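Local structure of catalase (Corynebacterium glutamicum, 4B7H) at residues E470-I483 / L502-K514. The protein catalyses the breakdown of hydrogen peroxide to water and oxygen at a haem iron, and is inhibited by nitric oxide. Residues are numbered along the deposited sequence; the frame is centred on the assembly and turned at random. Where two conformers were deposited one is given.
Sequences ERLADNISNAMQGI and LGARVKELYLQKK
Lys513, extended beyond CG, reaches across to helix 466-479 and spends its ammonium on three acceptors: NZ lies 2.7 Å from Asp474 OD1 in a salt bridge, 2.7 Å from Ser477 OG and 2.9 Å from Asn478 OD1. It stands above the planes of the Asp474 carboxylate and the Asn478 amide. Along the same flank, a turn nearer the N-terminus, Arg505 grips Glu470 side-on, NE to OE1 at 3.1 Å and 164°, NH2 to OE2 at 2.9 Å, both oxygens near the guanidinium plane; its NH1 bridges to Glu508. Beside this polar row the helices cross at -48° with axes 8.4 Å apart, a closeness allowed by small knobs: Ala473 sits among Leu502, Arg505, Val506 and Leu509, and Ser477 among Val506, Leu509, Tyr510 and Lys513. Leu509 returns the interlock between Glu470, Ala473, Asp474 and Ser477. On the opposite flank Leu472 meets Leu502, and Val506 CG1 touches Ile476 CG2 and Met480 SD. Bent at chi3 (64°), Met480 lays CE over a face of Tyr510, 3.8 Å from the ring centroid, a CH-pi contact; SD, oblique to the ring, makes the Met-aromatic part. Tyr510 OH bonds to Glu488. Helix 487-498 packs against both helices, while helices 173-182 and 187-194 back helix 466-479.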
ATOM      1  N   GLU A 470     -21.816  18.690 -41.012  1.00 12.46           N
ATOM      2  CA  GLU A 470     -22.929  19.261 -40.263  1.00 13.23           C
ATOM      3  C   GLU A 470     -23.048  18.636 -38.872  1.00 12.90           C
ATOM      4  O   GLU A 470     -23.198  19.352 -37.879  1.00 12.56           O
ATOM      5  CB  GLU A 470     -24.242  19.123 -41.038  1.00 13.68           C
ATOM      6  CG  GLU A 470     -25.486  19.591 -40.279  1.00 15.82           C
ATOM      7  CD  GLU A 470     -25.546  21.098 -40.057  1.00 17.96           C
ATOM      8  OE1 GLU A 470     -24.772  21.852 -40.696  1.00 17.18           O
ATOM      9  OE2 GLU A 470     -26.390  21.537 -39.242  1.00 21.19           O
ATOM     10  N   ARG A 471     -22.975  17.308 -38.795  1.00 11.70           N
ATOM     11  CA  ARG A 471     -23.021  16.647 -37.488  1.00 11.17           C
ATOM     12  C   ARG A 471     -21.883  17.107 -36.574  1.00 10.48           C
ATOM     13  O   ARG A 471     -22.082  17.276 -35.371  1.00 11.46           O
ATOM     14  CB  ARG A 471     -23.029  15.121 -37.626  1.00 10.92           C
ATOM     15  CG  ARG A 471     -24.317  14.579 -38.230  1.00 11.01           C
ATOM     16  CD  ARG A 471     -24.402  13.061 -38.131  1.00 12.41           C
ATOM     17  NE  ARG A 471     -23.359  12.406 -38.910  1.00 12.38           N
ATOM     18  CZ  ARG A 471     -23.437  12.152 -40.213  1.00 13.79           C
ATOM     19  NH1 ARG A 471     -24.514  12.518 -40.904  1.00 14.23           N
ATOM     20  NH2 ARG A 471     -22.431  11.544 -40.826  1.00 14.05           N
ATOM     21  N   LEU A 472     -20.703  17.326 -37.152  1.00 10.95           N
ATOM     22  CA  LEU A 472     -19.562  17.850 -36.399  1.00 10.89           C
ATOM     23  C   LEU A 472     -19.920  19.168 -35.711  1.00 10.40           C
ATOM     24  O   LEU A 472     -19.700  19.326 -34.509  1.00 11.88           O
ATOM     25  CB  LEU A 472     -18.357  18.042 -37.323  1.00 11.05           C
ATOM     26  CG  LEU A 472     -17.118  18.715 -36.728  1.00 10.59           C
ATOM     27  CD1 LEU A 472     -16.525  17.898 -35.567  1.00 11.47           C
ATOM     28  CD2 LEU A 472     -16.081  18.923 -37.816  1.00 10.92           C
ATOM     29  N   ALA A 473     -20.478  20.111 -36.465  1.00 10.03           N
ATOM     30  CA  ALA A 473     -20.862  21.401 -35.894  1.00 12.14           C
ATOM     31  C   ALA A 473     -21.927  21.231 -34.814  1.00 11.27           C
ATOM     32  O   ALA A 473     -21.899  21.914 -33.782  1.00 11.83           O
ATOM     33  CB  ALA A 473     -21.353  22.346 -36.989  1.00 13.48           C
ATOM     34  N   ASP A 474     -22.868  20.323 -35.054  1.00 10.80           N
ATOM     35  CA  ASP A 474     -23.942  20.074 -34.101  1.00 11.69           C
ATOM     36  C   ASP A 474     -23.379  19.469 -32.820  1.00 11.05           C
ATOM     37  O   ASP A 474     -23.768  19.863 -31.718  1.00 11.66           O
ATOM     38  CB  ASP A 474     -24.987  19.135 -34.703  1.00 13.01           C
ATOM     39  CG  ASP A 474     -26.318  19.215 -33.986  1.00 14.63           C
ATOM     40  OD1 ASP A 474     -26.774  20.345 -33.688  1.00 15.38           O
ATOM     41  OD2 ASP A 474     -26.913  18.146 -33.722  1.00 17.66           O
ATOM     42  N   ASN A 475     -22.460  18.517 -32.964  1.00  9.22           N
ATOM     43  CA  ASN A 475     -21.847  17.873 -31.803  1.00 10.08           C
ATOM     44  C   ASN A 475     -21.045  18.864 -30.974  1.00 10.17           C
ATOM     45  O   ASN A 475     -21.125  18.868 -29.742  1.00 10.95           O
ATOM     46  CB  ASN A 475     -20.930  16.733 -32.237  1.00 11.05           C
ATOM     47  CG  ASN A 475     -21.678  15.593 -32.902  1.00 10.69           C
ATOM     48  OD1 ASN A 475     -22.895  15.446 -32.749  1.00 11.93           O
ATOM     49  ND2 ASN A 475     -20.946  14.776 -33.646  1.00 10.86           N
ATOM     50  N   ILE A 476     -20.255  19.695 -31.649  1.00 10.19           N
ATOM     51  CA  ILE A 476     -19.453  20.695 -30.957  1.00 10.46           C
ATOM     52  C   ILE A 476     -20.353  21.635 -30.156  1.00 10.28           C
ATOM     53  O   ILE A 476     -20.108  21.886 -28.975  1.00 10.89           O
ATOM     54  CB  ILE A 476     -18.612  21.523 -31.945  1.00 10.31           C
ATOM     55  CG1 ILE A 476     -17.519  20.660 -32.595  1.00 10.07           C
ATOM     56  CG2 ILE A 476     -18.022  22.735 -31.245  1.00 10.62           C
ATOM     57  CD1 ILE A 476     -16.935  21.263 -33.879  1.00 11.62           C
ATOM     58  N   SER A 477     -21.408  22.141 -30.792  1.00 11.17           N
ATOM     59  CA  SER A 477     -22.287  23.101 -30.126  1.00 12.03           C
ATOM     60  C   SER A 477     -23.024  22.468 -28.935  1.00 11.23           C
ATOM     61  O   SER A 477     -23.296  23.158 -27.952  1.00 12.16           O
ATOM     62  CB  SER A 477     -23.244  23.788 -31.116  1.00 14.63           C
ATOM     63  OG  SER A 477     -24.009  22.856 -31.858  1.00 15.21           O
ATOM     64  N   ASN A 478     -23.322  21.167 -29.011  1.00 11.97           N
ATOM     65  CA  ASN A 478     -23.855  20.444 -27.854  1.00 12.59           C
ATOM     66  C   ASN A 478     -22.842  20.386 -26.718  1.00 11.96           C
ATOM     67  O   ASN A 478     -23.182  20.635 -25.560  1.00 12.24           O
ATOM     68  CB  ASN A 478     -24.268  19.018 -28.234  1.00 12.75           C
ATOM     69  CG  ASN A 478     -25.584  18.964 -28.987  1.00 13.90           C
ATOM     70  OD1 ASN A 478     -26.352  19.922 -28.989  1.00 15.92           O
ATOM     71  ND2 ASN A 478     -25.854  17.829 -29.624  1.00 17.33           N
ATOM     72  N   ALA A 479     -21.596  20.068 -27.057  1.00 10.17           N
ATOM     73  CA  ALA A 479     -20.537  19.942 -26.059  1.00 10.36           C
ATOM     74  C   ALA A 479     -20.170  21.288 -25.426  1.00 10.57           C
ATOM     75  O   ALA A 479     -19.584  21.329 -24.348  1.00 12.18           O
ATOM     76  CB  ALA A 479     -19.311  19.294 -26.677  1.00 10.01           C
ATOM     77  N   MET A 480     -20.505  22.388 -26.097  1.00 10.80           N
ATOM     78  CA  MET A 480     -20.244  23.719 -25.562  1.00 12.14           C
ATOM     79  C   MET A 480     -21.248  24.167 -24.511  1.00 11.43           C
ATOM     80  O   MET A 480     -21.000  25.136 -23.792  1.00 11.94           O
ATOM     81  CB  MET A 480     -20.234  24.749 -26.691  1.00 11.86           C
ATOM     82  CG  MET A 480     -19.050  24.629 -27.634  1.00 10.90           C
ATOM     83  SD  MET A 480     -19.289  25.603 -29.130  1.00 12.36           S
ATOM     84  CE  MET A 480     -19.354  27.286 -28.495  1.00 13.26           C
ATOM     85  N   GLN A 481     -22.394  23.500 -24.429  1.00 12.30           N
ATOM     86  CA  GLN A 481     -23.420  23.937 -23.489  0.55 12.12           C
ATOM     87  C   GLN A 481     -22.881  23.923 -22.062  1.00 13.03           C
ATOM     88  O   GLN A 481     -22.370  22.910 -21.576  1.00 14.59           O
ATOM     89  CB  GLN A 481     -24.693  23.097 -23.605  0.55 13.20           C
ATOM     90  CG  GLN A 481     -25.317  23.086 -25.001  0.55 15.17           C
ATOM     91  CD  GLN A 481     -25.575  24.475 -25.571  0.55 17.44           C
ATOM     92  OE1 GLN A 481     -25.357  24.711 -26.758  0.55 21.92           O
ATOM     93  NE2 GLN A 481     -26.058  25.394 -24.736  0.55 16.63           N
ATOM     94  N   GLY A 482     -22.954  25.073 -21.403  1.00 14.34           N
ATOM     95  CA  GLY A 482     -22.447  25.190 -20.046  1.00 15.45           C
ATOM     96  C   GLY A 482     -21.161  25.990 -19.907  1.00 13.98           C
ATOM     97  O   GLY A 482     -20.767  26.340 -18.795  1.00 15.68           O
ATOM     98  N   ILE A 483     -20.500  26.301 -21.018  1.00 13.19           N
ATOM     99  CA  ILE A 483     -19.320  27.155 -20.928  1.00 11.77           C
ATOM    100  C   ILE A 483     -19.691  28.565 -20.479  1.00 11.77           C
ATOM    101  O   ILE A 483     -20.830  29.016 -20.660  1.00 14.39           O
ATOM    102  CB  ILE A 483     -18.512  27.210 -22.243  1.00 10.80           C
ATOM    103  CG1 ILE A 483     -19.331  27.846 -23.378  1.00 11.98           C
ATOM    104  CG2 ILE A 483     -17.979  25.818 -22.596  1.00 12.22           C
ATOM    105  CD1 ILE A 483     -18.578  27.964 -24.697  1.00 12.56           C
ATOM    106  N   LEU A 502     -16.807  26.076 -40.763  1.00 14.67           N
ATOM    107  CA  LEU A 502     -17.102  25.276 -39.579  1.00 13.09           C
ATOM    108  C   LEU A 502     -17.352  26.185 -38.372  1.00 11.96           C
ATOM    109  O   LEU A 502     -18.333  26.020 -37.645  1.00 12.80           O
ATOM    110  CB  LEU A 502     -15.956  24.310 -39.274  1.00 12.08           C
ATOM    111  CG  LEU A 502     -16.080  23.523 -37.967  1.00 11.87           C
ATOM    112  CD1 LEU A 502     -17.348  22.666 -37.934  1.00 12.02           C
ATOM    113  CD2 LEU A 502     -14.846  22.657 -37.797  1.00 13.99           C
ATOM    114  N   GLY A 503     -16.470  27.160 -38.171  1.00 12.03           N
ATOM    115  CA  GLY A 503     -16.613  28.073 -37.053  1.00 12.60           C
ATOM    116  C   GLY A 503     -17.933  28.825 -37.073  1.00 13.06           C
ATOM    117  O   GLY A 503     -18.575  29.009 -36.036  1.00 12.99           O
ATOM    118  N   ALA A 504     -18.349  29.268 -38.258  1.00 14.45           N
ATOM    119  CA  ALA A 504     -19.587  30.031 -38.371  1.00 12.93           C
ATOM    120  C   ALA A 504     -20.770  29.139 -38.014  1.00 13.14           C
ATOM    121  O   ALA A 504     -21.700  29.562 -37.327  1.00 13.42           O
ATOM    122  CB  ALA A 504     -19.744  30.598 -39.776  1.00 14.56           C
ATOM    123  N   ARG A 505     -20.729  27.891 -38.466  1.00 12.61           N
ATOM    124  CA  ARG A 505     -21.838  26.979 -38.213  1.00 12.14           C
ATOM    125  C   ARG A 505     -21.906  26.591 -36.734  1.00 12.39           C
ATOM    126  O   ARG A 505     -22.993  26.483 -36.164  1.00 14.25           O
ATOM    127  CB  ARG A 505     -21.728  25.744 -39.109  1.00 14.71           C
ATOM    128  CG  ARG A 505     -22.947  24.828 -39.071  1.00 14.57           C
ATOM    129  CD  ARG A 505     -24.205  25.538 -39.549  1.00 15.71           C
ATOM    130  NE  ARG A 505     -25.354  24.636 -39.567  1.00 15.34           N
ATOM    131  CZ  ARG A 505     -26.608  25.015 -39.339  1.00 15.61           C
ATOM    132  NH1 ARG A 505     -26.885  26.291 -39.084  1.00 19.83           N
ATOM    133  NH2 ARG A 505     -27.588  24.121 -39.368  1.00 19.01           N
ATOM    134  N   VAL A 506     -20.742  26.398 -36.115  1.00 12.34           N
ATOM    135  CA  VAL A 506     -20.675  26.091 -34.692  1.00 12.38           C
ATOM    136  C   VAL A 506     -21.322  27.210 -33.874  1.00 11.95           C
ATOM    137  O   VAL A 506     -22.153  26.948 -33.002  1.00 13.34           O
ATOM    138  CB  VAL A 506     -19.220  25.873 -34.230  1.00 11.68           C
ATOM    139  CG1 VAL A 506     -19.110  25.946 -32.703  1.00 13.80           C
ATOM    140  CG2 VAL A 506     -18.689  24.527 -34.741  1.00 12.29           C
ATOM    141  N   LYS A 507     -20.967  28.458 -34.168  1.00 13.18           N
ATOM    142  CA  LYS A 507     -21.528  29.581 -33.416  1.00 13.82           C
ATOM    143  C   LYS A 507     -23.037  29.707 -33.645  1.00 12.57           C
ATOM    144  O   LYS A 507     -23.793  29.943 -32.703  1.00 13.37           O
ATOM    145  CB  LYS A 507     -20.813  30.894 -33.752  1.00 14.15           C
ATOM    146  CG  LYS A 507     -21.335  32.091 -32.967  1.00 15.04           C
ATOM    147  CD  LYS A 507     -20.476  33.338 -33.182  1.00 16.44           C
ATOM    148  CE  LYS A 507     -21.014  34.509 -32.371  1.00 16.89           C
ATOM    149  NZ  LYS A 507     -20.158  35.729 -32.464  1.00 18.72           N
ATOM    150  N   GLU A 508     -23.467  29.543 -34.894  1.00 13.35           N
ATOM    151  CA  GLU A 508     -24.890  29.548 -35.232  1.00 15.86           C
ATOM    152  C   GLU A 508     -25.678  28.549 -34.393  1.00 14.69           C
ATOM    153  O   GLU A 508     -26.695  28.885 -33.779  1.00 15.96           O
ATOM    154  CB  GLU A 508     -25.080  29.141 -36.688  1.00 22.39           C
ATOM    155  CG  GLU A 508     -24.991  30.245 -37.691  1.00 33.97           C
ATOM    156  CD  GLU A 508     -25.755  29.889 -38.944  1.00 42.61           C
ATOM    157  OE1 GLU A 508     -25.532  28.775 -39.469  1.00 25.67           O
ATOM    158  OE2 GLU A 508     -26.597  30.704 -39.383  1.00 41.02           O
ATOM    159  N   LEU A 509     -25.217  27.303 -34.392  1.00 14.56           N
ATOM    160  CA  LEU A 509     -25.934  26.247 -33.700  1.00 14.32           C
ATOM    161  C   LEU A 509     -25.866  26.441 -32.195  1.00 14.72           C
ATOM    162  O   LEU A 509     -26.853  26.228 -31.497  1.00 14.84           O
ATOM    163  CB  LEU A 509     -25.382  24.881 -34.104  1.00 14.73           C
ATOM    164  CG  LEU A 509     -25.749  24.451 -35.529  1.00 14.87           C
ATOM    165  CD1 LEU A 509     -25.011  23.177 -35.937  1.00 15.22           C
ATOM    166  CD2 LEU A 509     -27.263  24.269 -35.652  1.00 16.60           C
ATOM    167  N   TYR A 510     -24.706  26.865 -31.702  1.00 13.39           N
ATOM    168  CA  TYR A 510     -24.549  27.115 -30.275  1.00 13.54           C
ATOM    169  C   TYR A 510     -25.550  28.161 -29.777  1.00 13.89           C
ATOM    170  O   TYR A 510     -26.211  27.968 -28.752  1.00 13.97           O
ATOM    171  CB  TYR A 510     -23.126  27.567 -29.961  1.00 13.45           C
ATOM    172  CG  TYR A 510     -22.940  27.977 -28.521  1.00 11.80           C
ATOM    173  CD1 TYR A 510     -22.943  27.025 -27.502  1.00 11.81           C
ATOM    174  CD2 TYR A 510     -22.763  29.313 -28.173  1.00 12.92           C
ATOM    175  CE1 TYR A 510     -22.779  27.385 -26.177  1.00 13.31           C
ATOM    176  CE2 TYR A 510     -22.583  29.686 -26.846  1.00 13.63           C
ATOM    177  CZ  TYR A 510     -22.603  28.713 -25.851  1.00 13.68           C
ATOM    178  OH  TYR A 510     -22.432  29.060 -24.526  1.00 13.88           O
ATOM    179  N   LEU A 511     -25.668  29.265 -30.506  1.00 14.12           N
ATOM    180  CA  LEU A 511     -26.578  30.329 -30.096  1.00 15.42           C
ATOM    181  C   LEU A 511     -28.050  29.929 -30.214  1.00 16.25           C
ATOM    182  O   LEU A 511     -28.885  30.393 -29.435  1.00 19.51           O
ATOM    183  CB  LEU A 511     -26.292  31.613 -30.869  1.00 15.99           C
ATOM    184  CG  LEU A 511     -24.945  32.246 -30.517  1.00 16.52           C
ATOM    185  CD1 LEU A 511     -24.675  33.447 -31.401  1.00 17.15           C
ATOM    186  CD2 LEU A 511     -24.891  32.630 -29.045  1.00 17.79           C
ATOM    187  N   GLN A 512     -28.365  29.067 -31.177  1.00 15.40           N
ATOM    188  CA  GLN A 512     -29.730  28.550 -31.315  1.00 17.12           C
ATOM    189  C   GLN A 512     -30.129  27.774 -30.063  1.00 18.15           C
ATOM    190  O   GLN A 512     -31.271  27.847 -29.602  1.00 22.24           O
ATOM    191  CB  GLN A 512     -29.832  27.614 -32.520  1.00 20.50           C
ATOM    192  CG  GLN A 512     -29.954  28.290 -33.869  1.00 24.45           C
ATOM    193  CD  GLN A 512     -30.023  27.286 -35.012  1.00 28.12           C
ATOM    194  OE1 GLN A 512     -30.321  26.107 -34.807  1.00 29.43           O
ATOM    195  NE2 GLN A 512     -29.742  27.752 -36.224  1.00 31.71           N
ATOM    196  N   LYS A 513     -29.177  27.024 -29.520  1.00 16.37           N
ATOM    197  CA  LYS A 513     -29.431  26.128 -28.394  1.00 16.04           C
ATOM    198  C   LYS A 513     -29.328  26.818 -27.038  1.00 22.21           C
ATOM    199  O   LYS A 513     -29.938  26.381 -26.059  1.00 23.96           O
ATOM    200  CB  LYS A 513     -28.458  24.950 -28.437  1.00 17.10           C
ATOM    201  CG  LYS A 513     -28.597  24.092 -29.674  1.00 17.57           C
ATOM    202  CD  LYS A 513     -27.392  23.189 -29.851  1.00 19.08           C
ATOM    203  CE  LYS A 513     -27.450  22.476 -31.191  1.00 17.09           C
ATOM    204  NZ  LYS A 513     -26.298  21.553 -31.342  1.00 17.63           N
ATOM    205  N   LYS A 514     -28.544  27.889 -26.983  1.00 23.27           N
ATOM    206  CA  LYS A 514     -28.344  28.632 -25.745  1.00 26.44           C
ATOM    207  C   LYS A 514     -29.559  29.504 -25.471  1.00 33.50           C
ATOM    208  O   LYS A 514     -30.052  29.576 -24.343  1.00 42.62           O
ATOM    209  CB  LYS A 514     -27.102  29.519 -25.862  1.00 23.40           C
ATOM    210  CG  LYS A 514     -26.716  30.247 -24.584  1.00 27.92           C
ATOM    211  CD  LYS A 514     -25.643  31.295 -24.857  1.00 25.67           C
ATOM    212  CE  LYS A 514     -25.355  32.116 -23.616  1.00 25.34           C
ATOM    213  NZ  LYS A 514     -24.414  33.242 -23.895  1.00 27.68           N
TER
HETATM  214  O   HOH W   1     -23.220  27.861 -22.164  1.00 28.45           O